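Local coordinates for protein putative drug/sodium antiporter (Escherichia coli, PDB 4Z3N) that is a MATE-family membrane transporter of the genotoxin colibactin, probably working as an antiporter, at residues A[27-32]-A[333-338]; A[82-87]-A[262-267]; A[257-262]-A[400-405]. All blocks are in the same frame, centred on the assembly; numbering follows the deposited sequence.

Contact 1: A[27-32]-A[333-338]; sequences SLYKLL and YWAAVA. With OLC ((2R)-2,3-dihydroxypropyl (9Z)-octadec-9-enoate), chain F.
The start of transmembrane helix 28-56 packs on the first half of helix 326-358 through Leu28, Tyr29 and Leu32, which close round the methyl group of Ala335. Tyr29 has the largest share of the contact on its side, with Leu32 close behind. Its CG stands anti to the carbonyl carbon (chi1 -65°), which swings the ring over toward the other helix. There Ala335 CB meets one face in an off-centre CH-pi contact, 4.3 Å from the centroid of the Tyr29 ring. The ring edge runs on along the helix surface: Ala335 O lies close to the ring plane, 3.5 Å from Tyr29 CE1, and Ala338 CB sits 3.9 Å from Tyr29 OH at the far end.

The axes of the segments 28-32 and 333-338 come within 9.5 Å and are steeply inclined, with 70° between their directions. Small alanines on helix 326-358 thus face larger side chains on helix 28-56, whose N-cap position is Ser27. One turn beyond Leu28, Leu32 lays its CD1 branch against the backbone where Ala335 meets Ala336, 3.8 Å from Ala335 CB and from Ala336 CB. Leu28 adds only its stem, with CB 3.9 Å from Ala335 CB. No hydrogen bond crosses the contact. Leu32 also leans on Ala312 and Val316 of helix 286-322, making a three-helix junction.

Elsewhere on helix 326-358, Trp334 is sandwiched: the acyl chain of a monoolein lipid (chain F) covers one indole face, its C11 3.7 Å from Trp334 CZ3, while Tyr333 CE2 lies over the opposite face.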
loop_
_atom_site.group_PDB
_atom_site.type_symbol
_atom_site.label_atom_id
_atom_site.label_comp_id
_atom_site.label_asym_id
_atom_site.label_seq_id
_atom_site.Cartn_x
_atom_site.Cartn_y
_atom_site.Cartn_z
ATOM N N SER A 27 -25.600 -5.151 -8.295
ATOM C CA SER A 27 -25.264 -3.735 -8.165
ATOM C C SER A 27 -23.775 -3.562 -7.823
ATOM O O SER A 27 -23.269 -4.107 -6.831
ATOM C CB SER A 27 -26.125 -3.078 -7.097
ATOM O OG SER A 27 -25.643 -1.796 -6.760
ATOM N N LEU A 28 -23.075 -2.798 -8.648
ATOM C CA LEU A 28 -21.644 -2.663 -8.473
ATOM C C LEU A 28 -21.307 -1.910 -7.191
ATOM O O LEU A 28 -20.328 -2.250 -6.522
ATOM C CB LEU A 28 -21.024 -1.983 -9.688
ATOM C CG LEU A 28 -20.968 -2.929 -10.885
ATOM C CD1 LEU A 28 -20.617 -2.164 -12.130
ATOM C CD2 LEU A 28 -19.981 -4.066 -10.639
ATOM N N TYR A 29 -22.120 -0.916 -6.829
ATOM C CA TYR A 29 -21.855 -0.157 -5.606
ATOM C C TYR A 29 -21.968 -1.035 -4.375
ATOM O O TYR A 29 -21.077 -1.012 -3.527
ATOM C CB TYR A 29 -22.785 1.049 -5.484
ATOM C CG TYR A 29 -22.550 2.059 -6.569
ATOM C CD1 TYR A 29 -21.365 2.763 -6.628
ATOM C CD2 TYR A 29 -23.509 2.289 -7.550
ATOM C CE1 TYR A 29 -21.139 3.684 -7.633
ATOM C CE2 TYR A 29 -23.297 3.201 -8.558
ATOM C CZ TYR A 29 -22.106 3.898 -8.593
ATOM O OH TYR A 29 -21.867 4.813 -9.586
ATOM N N LYS A 30 -23.048 -1.809 -4.284
ATOM C CA LYS A 30 -23.217 -2.781 -3.204
ATOM C C LYS A 30 -22.071 -3.801 -3.200
ATOM O O LYS A 30 -21.494 -4.112 -2.153
ATOM C CB LYS A 30 -24.572 -3.509 -3.320
ATOM C CG LYS A 30 -25.797 -2.604 -3.143
ATOM C CD LYS A 30 -25.623 -1.665 -1.940
ATOM C CE LYS A 30 -26.678 -0.553 -1.915
ATOM N NZ LYS A 30 -26.119 0.808 -2.219
ATOM N N LEU A 31 -21.740 -4.308 -4.379
ATOM C CA LEU A 31 -20.680 -5.294 -4.511
ATOM C C LEU A 31 -19.316 -4.751 -4.041
ATOM O O LEU A 31 -18.652 -5.383 -3.226
ATOM C CB LEU A 31 -20.609 -5.781 -5.960
ATOM C CG LEU A 31 -19.473 -6.747 -6.287
ATOM C CD1 LEU A 31 -19.524 -8.021 -5.428
ATOM C CD2 LEU A 31 -19.427 -7.065 -7.804
ATOM N N LEU A 32 -18.906 -3.579 -4.526
ATOM C CA LEU A 32 -17.627 -3.009 -4.114
ATOM C C LEU A 32 -17.574 -2.639 -2.618
ATOM O O LEU A 32 -16.535 -2.806 -1.964
ATOM C CB LEU A 32 -17.297 -1.774 -4.955
ATOM C CG LEU A 32 -16.873 -2.015 -6.397
ATOM C CD1 LEU A 32 -16.885 -0.707 -7.163
ATOM C CD2 LEU A 32 -15.501 -2.665 -6.466
ATOM N N TYR A 333 -14.852 -0.162 -12.657
ATOM C CA TYR A 333 -13.878 0.904 -12.435
ATOM C C TYR A 333 -14.531 2.256 -12.097
ATOM O O TYR A 333 -14.177 2.884 -11.098
ATOM C CB TYR A 333 -12.987 1.065 -13.647
ATOM C CG TYR A 333 -12.225 2.361 -13.634
ATOM C CD1 TYR A 333 -11.043 2.489 -12.916
ATOM C CD2 TYR A 333 -12.696 3.466 -14.332
ATOM C CE1 TYR A 333 -10.369 3.681 -12.887
ATOM C CE2 TYR A 333 -12.022 4.655 -14.313
ATOM C CZ TYR A 333 -10.860 4.762 -13.587
ATOM O OH TYR A 333 -10.198 5.960 -13.581
ATOM N N TRP A 334 -15.496 2.698 -12.908
ATOM C CA TRP A 334 -16.171 3.979 -12.650
ATOM C C TRP A 334 -17.095 3.965 -11.421
ATOM O O TRP A 334 -17.325 5.024 -10.833
ATOM C CB TRP A 334 -16.958 4.440 -13.878
ATOM C CG TRP A 334 -16.091 4.810 -15.036
ATOM C CD1 TRP A 334 -15.911 4.091 -16.173
ATOM C CD2 TRP A 334 -15.264 5.978 -15.166
ATOM N NE1 TRP A 334 -15.026 4.731 -17.008
ATOM C CE2 TRP A 334 -14.618 5.895 -16.422
ATOM C CE3 TRP A 334 -15.012 7.088 -14.351
ATOM C CZ2 TRP A 334 -13.730 6.874 -16.882
ATOM C CZ3 TRP A 334 -14.124 8.067 -14.812
ATOM C CH2 TRP A 334 -13.496 7.947 -16.068
ATOM N N ALA A 335 -17.619 2.798 -11.028
ATOM C CA ALA A 335 -18.338 2.677 -9.746
ATOM C C ALA A 335 -17.382 2.955 -8.567
ATOM O O ALA A 335 -17.683 3.740 -7.641
ATOM C CB ALA A 335 -18.963 1.300 -9.606
ATOM N N ALA A 336 -16.229 2.286 -8.625
ATOM C CA ALA A 336 -15.125 2.500 -7.694
ATOM C C ALA A 336 -14.657 3.964 -7.657
ATOM O O ALA A 336 -14.441 4.514 -6.573
ATOM C CB ALA A 336 -13.960 1.593 -8.055
ATOM N N VAL A 337 -14.478 4.591 -8.820
ATOM C CA VAL A 337 -14.024 5.984 -8.830
ATOM C C VAL A 337 -15.082 6.861 -8.139
ATOM O O VAL A 337 -14.741 7.758 -7.365
ATOM C CB VAL A 337 -13.740 6.527 -10.275
ATOM C CG1 VAL A 337 -13.597 8.033 -10.246
ATOM C CG2 VAL A 337 -12.491 5.899 -10.870
ATOM N N ALA A 338 -16.365 6.581 -8.406
ATOM C CA ALA A 338 -17.452 7.323 -7.781
ATOM C C ALA A 338 -17.413 7.182 -6.255
ATOM O O ALA A 338 -17.513 8.173 -5.535
ATOM C CB ALA A 338 -18.785 6.874 -8.319
HETATM C C18 OLC F . -8.827 17.480 -14.388
HETATM C C10 OLC F . -16.089 11.690 -16.387
HETATM C C9 OLC F . -17.091 10.783 -16.374
HETATM C C17 OLC F . -9.049 16.071 -14.916
HETATM C C11 OLC F . -15.008 11.674 -15.320
HETATM C C8 OLC F . -16.870 9.425 -17.020
HETATM C C16 OLC F . -10.434 15.573 -14.541
HETATM C C12 OLC F . -13.711 12.216 -15.889
HETATM C C7 OLC F . -18.176 8.680 -17.237
HETATM C C15 OLC F . -10.644 14.108 -14.901
HETATM C C13 OLC F . -12.919 13.003 -14.851
HETATM C C6 OLC F . -18.056 7.827 -18.476
HETATM C C14 OLC F . -11.979 13.937 -15.593
#

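Contact 2: A[82-87]-A[262-267]; sequences FAIANG and AQMLMQ. With OLC ((2R)-2,3-dihydroxypropyl (9Z)-octadec-9-enoate), chain E.
An antiparallel crossing of two transmembrane helices joins the two MatE family regions here, and its polar centre is the amide pair Asn86 and Gln263. The axes of the segments 82-87 and 262-267, on helices 75-101 and 250-284, approach to 8.2 Å at an angle of 145°. Gln263 NE2 donates to Asn86 OD1 over 3.1 Å, and the bond is nearly straight, with 174° at the hydrogen. The oxygen lies practically in the amide plane of Gln263, whereas the donor comes in tilted from the carbonyl plane of Asn86, the two amides being turned 41° against each other. Gln263 reaches this position by bending at its second torsion after leaving the helix with CG anti to the backbone N.

Gln267, one turn on, crosses the Asn86 side chain at about a right angle, although the two amide planes are not far from parallel; Gln267 NE2 stays 3.5 Å from Asn86 OD1, a polar approach rather than a hydrogen bond, and 3.7 Å from Ala83 O.

Beside the amides the packing is largely apolar. Gly87, with no side chain, lets the backbones come near, its CA 3.7 Å from Gln263 CB. Met264, extended beyond CG, brings its methyl end slantwise across Ile84, where Met264 CE is 3.7 Å from Ile84 CG2. Phe122 of helix 107-132 packs on both of these side chains. Pointing away from the contact, Phe82 touches a monoolein chain (chain E), with CZ 3.7 Å from C5 of the lipid.

Gln263 OE1 is taken by Gln397 NE2 of helix 382-399. Both ends of the Gln263 amide therefore have partners, which would set its orientation and link three helices through neutral groups, without any salt bridge.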
loop_
_atom_site.group_PDB
_atom_site.type_symbol
_atom_site.label_atom_id
_atom_site.label_comp_id
_atom_site.label_asym_id
_atom_site.label_seq_id
_atom_site.Cartn_x
_atom_site.Cartn_y
_atom_site.Cartn_z
ATOM N N PHE A 82 6.749 -5.205 3.699
ATOM C CA PHE A 82 5.318 -5.107 3.404
ATOM C C PHE A 82 5.103 -4.759 1.931
ATOM O O PHE A 82 4.121 -5.162 1.332
ATOM C CB PHE A 82 4.627 -4.071 4.293
ATOM C CG PHE A 82 4.285 -4.579 5.673
ATOM C CD1 PHE A 82 4.171 -5.943 5.920
ATOM C CD2 PHE A 82 4.082 -3.694 6.727
ATOM C CE1 PHE A 82 3.864 -6.414 7.183
ATOM C CE2 PHE A 82 3.771 -4.159 7.995
ATOM C CZ PHE A 82 3.660 -5.519 8.225
ATOM N N ALA A 83 6.042 -4.016 1.355
ATOM C CA ALA A 83 5.956 -3.592 -0.033
ATOM C C ALA A 83 6.060 -4.781 -0.982
ATOM O O ALA A 83 5.309 -4.887 -1.954
ATOM C CB ALA A 83 7.045 -2.567 -0.343
ATOM N N ILE A 84 7.002 -5.665 -0.689
ATOM C CA ILE A 84 7.216 -6.841 -1.493
ATOM C C ILE A 84 6.100 -7.842 -1.224
ATOM O O ILE A 84 5.630 -8.511 -2.139
ATOM C CB ILE A 84 8.597 -7.468 -1.204
ATOM C CG1 ILE A 84 9.715 -6.502 -1.640
ATOM C CG2 ILE A 84 8.733 -8.840 -1.888
ATOM C CD1 ILE A 84 11.105 -6.873 -1.156
ATOM N N ALA A 85 5.666 -7.931 0.030
ATOM C CA ALA A 85 4.562 -8.812 0.378
ATOM C C ALA A 85 3.305 -8.383 -0.379
ATOM O O ALA A 85 2.469 -9.205 -0.785
ATOM C CB ALA A 85 4.325 -8.791 1.856
ATOM N N ASN A 86 3.194 -7.076 -0.575
ATOM C CA ASN A 86 2.038 -6.495 -1.225
ATOM C C ASN A 86 1.994 -6.850 -2.707
ATOM O O ASN A 86 0.918 -7.049 -3.279
ATOM C CB ASN A 86 2.034 -4.975 -1.046
ATOM C CG ASN A 86 0.695 -4.364 -1.376
ATOM O OD1 ASN A 86 0.563 -3.570 -2.316
ATOM N ND2 ASN A 86 -0.323 -4.757 -0.620
ATOM N N GLY A 87 3.177 -6.904 -3.313
ATOM C CA GLY A 87 3.328 -7.253 -4.704
ATOM C C GLY A 87 2.956 -8.703 -4.900
ATOM O O GLY A 87 2.331 -9.066 -5.906
ATOM N N ALA A 262 5.548 -5.528 -10.868
ATOM C CA ALA A 262 5.113 -4.208 -11.286
ATOM C C ALA A 262 4.615 -3.453 -10.051
ATOM O O ALA A 262 4.810 -2.255 -9.916
ATOM C CB ALA A 262 4.032 -4.306 -12.366
ATOM N N GLN A 263 4.004 -4.189 -9.132
ATOM C CA GLN A 263 3.437 -3.608 -7.921
ATOM C C GLN A 263 4.543 -3.075 -7.030
ATOM O O GLN A 263 4.389 -2.046 -6.378
ATOM C CB GLN A 263 2.605 -4.645 -7.163
ATOM C CG GLN A 263 1.883 -4.099 -5.928
ATOM C CD GLN A 263 0.722 -3.184 -6.269
ATOM O OE1 GLN A 263 0.462 -2.901 -7.435
ATOM N NE2 GLN A 263 0.014 -2.722 -5.247
ATOM N N MET A 264 5.661 -3.793 -7.009
ATOM C CA MET A 264 6.831 -3.385 -6.253
ATOM C C MET A 264 7.499 -2.186 -6.907
ATOM O O MET A 264 7.981 -1.284 -6.240
ATOM C CB MET A 264 7.810 -4.540 -6.143
ATOM C CG MET A 264 7.217 -5.745 -5.499
ATOM S SD MET A 264 8.410 -7.072 -5.599
ATOM C CE MET A 264 7.379 -8.520 -5.293
ATOM N N LEU A 265 7.521 -2.191 -8.230
ATOM C CA LEU A 265 8.123 -1.111 -8.969
ATOM C C LEU A 265 7.367 0.194 -8.717
ATOM O O LEU A 265 7.955 1.279 -8.674
ATOM C CB LEU A 265 8.132 -1.462 -10.447
ATOM C CG LEU A 265 9.041 -0.608 -11.315
ATOM C CD1 LEU A 265 10.482 -0.705 -10.799
ATOM C CD2 LEU A 265 8.908 -1.056 -12.771
ATOM N N MET A 266 6.054 0.078 -8.549
ATOM C CA MET A 266 5.186 1.224 -8.304
ATOM C C MET A 266 5.354 1.796 -6.887
ATOM O O MET A 266 5.277 3.003 -6.700
ATOM C CB MET A 266 3.725 0.835 -8.553
ATOM C CG MET A 266 3.371 0.711 -10.034
ATOM S SD MET A 266 1.647 0.237 -10.353
ATOM C CE MET A 266 1.758 -1.545 -10.235
ATOM N N GLN A 267 5.562 0.929 -5.899
ATOM C CA GLN A 267 5.882 1.369 -4.549
ATOM C C GLN A 267 7.152 2.194 -4.604
ATOM O O GLN A 267 7.290 3.232 -3.942
ATOM C CB GLN A 267 6.114 0.189 -3.614
ATOM C CG GLN A 267 5.193 -0.959 -3.802
ATOM C CD GLN A 267 3.897 -0.737 -3.100
ATOM O OE1 GLN A 267 3.229 0.278 -3.314
ATOM N NE2 GLN A 267 3.534 -1.673 -2.224
HETATM C C9 OLC E . 5.432 -4.620 11.679
HETATM C C8 OLC E . 4.195 -4.923 12.511
HETATM C C7 OLC E . 2.946 -4.395 11.826
HETATM C C6 OLC E . 1.760 -5.282 12.138
HETATM C C5 OLC E . 1.012 -5.593 10.852
HETATM C C4 OLC E . 0.686 -7.069 10.737
#

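Contact 3: A[257-262]-A[400-405]; sequences LSVGMA and GKPWYS
Pro402 lays its ring against one side of helix 250-284, overlapping Ala262, Ser258 and Val259. Ring atom CB meets the methyl group of Ala262, at 3.3 Å from Ala262 CB. Next along the ring, Pro402 CG rests on the backbone of the preceding turn, 3.7 Å from Ser258 O. That oxygen already accepts the helical bond from Ala262 N, at 3.0 Å, so the proline ring lies against a carbonyl in use. Pro402 CD faces Val259, whose CG2 is 4.1 Å away; these two side chains cross at about a right angle. With CG1 anti to the backbone N (chi1 164°), Val259 has CG2 anti to its carbonyl carbon, where it faces the proline and also lies 4.1 Å from Gly400 CA. Val259 also touches Ile90 and Ser94 of helix 75-101.

The 400-405 segment is the break between two membrane helices. Helix 382-399 ends in a Schellman motif, with Gly400 leaving helical geometry at a positive phi of 83°, and the chain then turns through Lys401 into helix 402-413. Pro402 stands just past that turn, so the bend itself is set against helix 250-284. The backbones are nearest at this point, Val259 CA and Pro402 CA being 5.5 Å apart. Gln397, near the end of helix 382-399, makes a second link, its NE2 bonding to Val259 O, while its side chain also packs on Pro402.

No hydrogen bond joins the two segments, and the whole contact is a modest patch of 171 Å², of which the proline supplies the largest share. Ser258 turns its CB toward the ring, 4.2 Å from Pro402 CG, but its OG bonds back to Arg254 O in its own helix.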
loop_
_atom_site.group_PDB
_atom_site.type_symbol
_atom_site.label_atom_id
_atom_site.label_comp_id
_atom_site.label_asym_id
_atom_site.label_seq_id
_atom_site.Cartn_x
_atom_site.Cartn_y
_atom_site.Cartn_z
ATOM N N LEU A 257 4.671 -12.963 -11.909
ATOM C CA LEU A 257 5.824 -12.125 -11.582
ATOM C C LEU A 257 5.708 -10.733 -12.172
ATOM O O LEU A 257 6.137 -9.753 -11.557
ATOM C CB LEU A 257 7.124 -12.777 -12.068
ATOM C CG LEU A 257 7.786 -13.733 -11.067
ATOM C CD1 LEU A 257 9.114 -14.240 -11.589
ATOM C CD2 LEU A 257 7.961 -13.052 -9.729
ATOM N N SER A 258 5.133 -10.642 -13.367
ATOM C CA SER A 258 5.013 -9.358 -14.039
ATOM C C SER A 258 4.041 -8.409 -13.289
ATOM O O SER A 258 4.383 -7.256 -13.043
ATOM C CB SER A 258 4.581 -9.572 -15.488
ATOM O OG SER A 258 3.334 -10.235 -15.532
ATOM N N VAL A 259 2.856 -8.896 -12.917
ATOM C CA VAL A 259 1.912 -8.130 -12.096
ATOM C C VAL A 259 2.518 -7.825 -10.725
ATOM O O VAL A 259 2.504 -6.677 -10.259
ATOM C CB VAL A 259 0.537 -8.887 -11.908
ATOM C CG1 VAL A 259 -0.287 -8.306 -10.751
ATOM C CG2 VAL A 259 -0.268 -8.833 -13.183
ATOM N N GLY A 260 3.067 -8.859 -10.095
ATOM C CA GLY A 260 3.583 -8.752 -8.746
ATOM C C GLY A 260 4.776 -7.833 -8.625
ATOM O O GLY A 260 4.904 -7.056 -7.668
ATOM N N MET A 261 5.675 -7.919 -9.591
ATOM C CA MET A 261 6.851 -7.079 -9.536
ATOM C C MET A 261 6.569 -5.671 -10.030
ATOM O O MET A 261 7.263 -4.731 -9.651
ATOM C CB MET A 261 7.985 -7.711 -10.317
ATOM C CG MET A 261 8.865 -8.541 -9.419
ATOM S SD MET A 261 10.155 -9.328 -10.378
ATOM C CE MET A 261 10.883 -10.372 -9.117
ATOM N N ALA A 262 5.548 -5.528 -10.868
ATOM C CA ALA A 262 5.113 -4.208 -11.286
ATOM C C ALA A 262 4.615 -3.453 -10.051
ATOM O O ALA A 262 4.810 -2.255 -9.916
ATOM C CB ALA A 262 4.032 -4.306 -12.366
ATOM N N GLY A 400 -4.018 -8.125 -16.060
ATOM C CA GLY A 400 -2.728 -8.650 -16.466
ATOM C C GLY A 400 -1.922 -7.782 -17.421
ATOM O O GLY A 400 -1.193 -8.300 -18.268
ATOM N N LYS A 401 -2.042 -6.464 -17.287
ATOM C CA LYS A 401 -1.331 -5.543 -18.161
ATOM C C LYS A 401 -0.598 -4.444 -17.374
ATOM O O LYS A 401 -0.883 -3.256 -17.534
ATOM C CB LYS A 401 -2.313 -4.932 -19.163
ATOM C CG LYS A 401 -3.052 -5.975 -20.020
ATOM C CD LYS A 401 -2.139 -6.536 -21.070
ATOM C CE LYS A 401 -2.789 -7.657 -21.855
ATOM N NZ LYS A 401 -1.899 -8.031 -22.989
ATOM N N PRO A 402 0.366 -4.844 -16.527
ATOM C CA PRO A 402 1.088 -3.943 -15.609
ATOM C C PRO A 402 1.818 -2.751 -16.251
ATOM O O PRO A 402 2.186 -1.817 -15.535
ATOM C CB PRO A 402 2.110 -4.877 -14.936
ATOM C CG PRO A 402 2.114 -6.169 -15.776
ATOM C CD PRO A 402 0.706 -6.258 -16.273
ATOM N N TRP A 403 2.032 -2.790 -17.558
ATOM C CA TRP A 403 2.705 -1.705 -18.249
ATOM C C TRP A 403 1.936 -0.404 -18.058
ATOM O O TRP A 403 2.543 0.657 -17.847
ATOM C CB TRP A 403 2.871 -2.019 -19.741
ATOM C CG TRP A 403 3.180 -0.831 -20.555
ATOM C CD1 TRP A 403 2.289 0.071 -21.044
ATOM C CD2 TRP A 403 4.475 -0.371 -20.958
ATOM N NE1 TRP A 403 2.939 1.062 -21.733
ATOM C CE2 TRP A 403 4.286 0.813 -21.699
ATOM C CE3 TRP A 403 5.781 -0.844 -20.764
ATOM C CZ2 TRP A 403 5.341 1.524 -22.258
ATOM C CZ3 TRP A 403 6.836 -0.128 -21.324
ATOM C CH2 TRP A 403 6.605 1.041 -22.064
ATOM N N TYR A 404 0.604 -0.474 -18.131
ATOM C CA TYR A 404 -0.206 0.731 -18.012
ATOM C C TYR A 404 -0.430 1.120 -16.559
ATOM O O TYR A 404 -0.709 2.268 -16.244
ATOM C CB TYR A 404 -1.513 0.541 -18.776
ATOM C CG TYR A 404 -1.214 0.310 -20.226
ATOM C CD1 TYR A 404 -1.043 -0.990 -20.724
ATOM C CD2 TYR A 404 -1.028 1.383 -21.093
ATOM C CE1 TYR A 404 -0.732 -1.212 -22.060
ATOM C CE2 TYR A 404 -0.709 1.175 -22.428
ATOM C CZ TYR A 404 -0.568 -0.126 -22.906
ATOM O OH TYR A 404 -0.253 -0.337 -24.226
ATOM N N SER A 405 -0.267 0.156 -15.675
ATOM C CA SER A 405 -0.213 0.429 -14.259
ATOM C C SER A 405 0.975 1.315 -13.970
ATOM O O SER A 405 0.842 2.334 -13.300
ATOM C CB SER A 405 -0.107 -0.869 -13.455
ATOM O OG SER A 405 -1.282 -1.625 -13.580
#

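In the fold
Contacts 2 and 3 form one neighbourhood, and contact 1 stands apart from it. The centres of contacts 2 and 3 are about 10 Å apart, and both use helix 250-284; Ala262 belongs to both, and Met266 SD lies 3.7 Å from Ser405 O. Contact 1 is about 25 Å from contact 2 and about 23 Å from contact 3, centre to centre, with no touch. Along the chain, contact 2 is nested between the segments of contact 1, whereas contact 3 alternates with each of the others. Helix 250-284 thus joins the first MatE range, through 82-87, to 400-405 in the second, while contact 1 brings the N-terminal helix onto the second range.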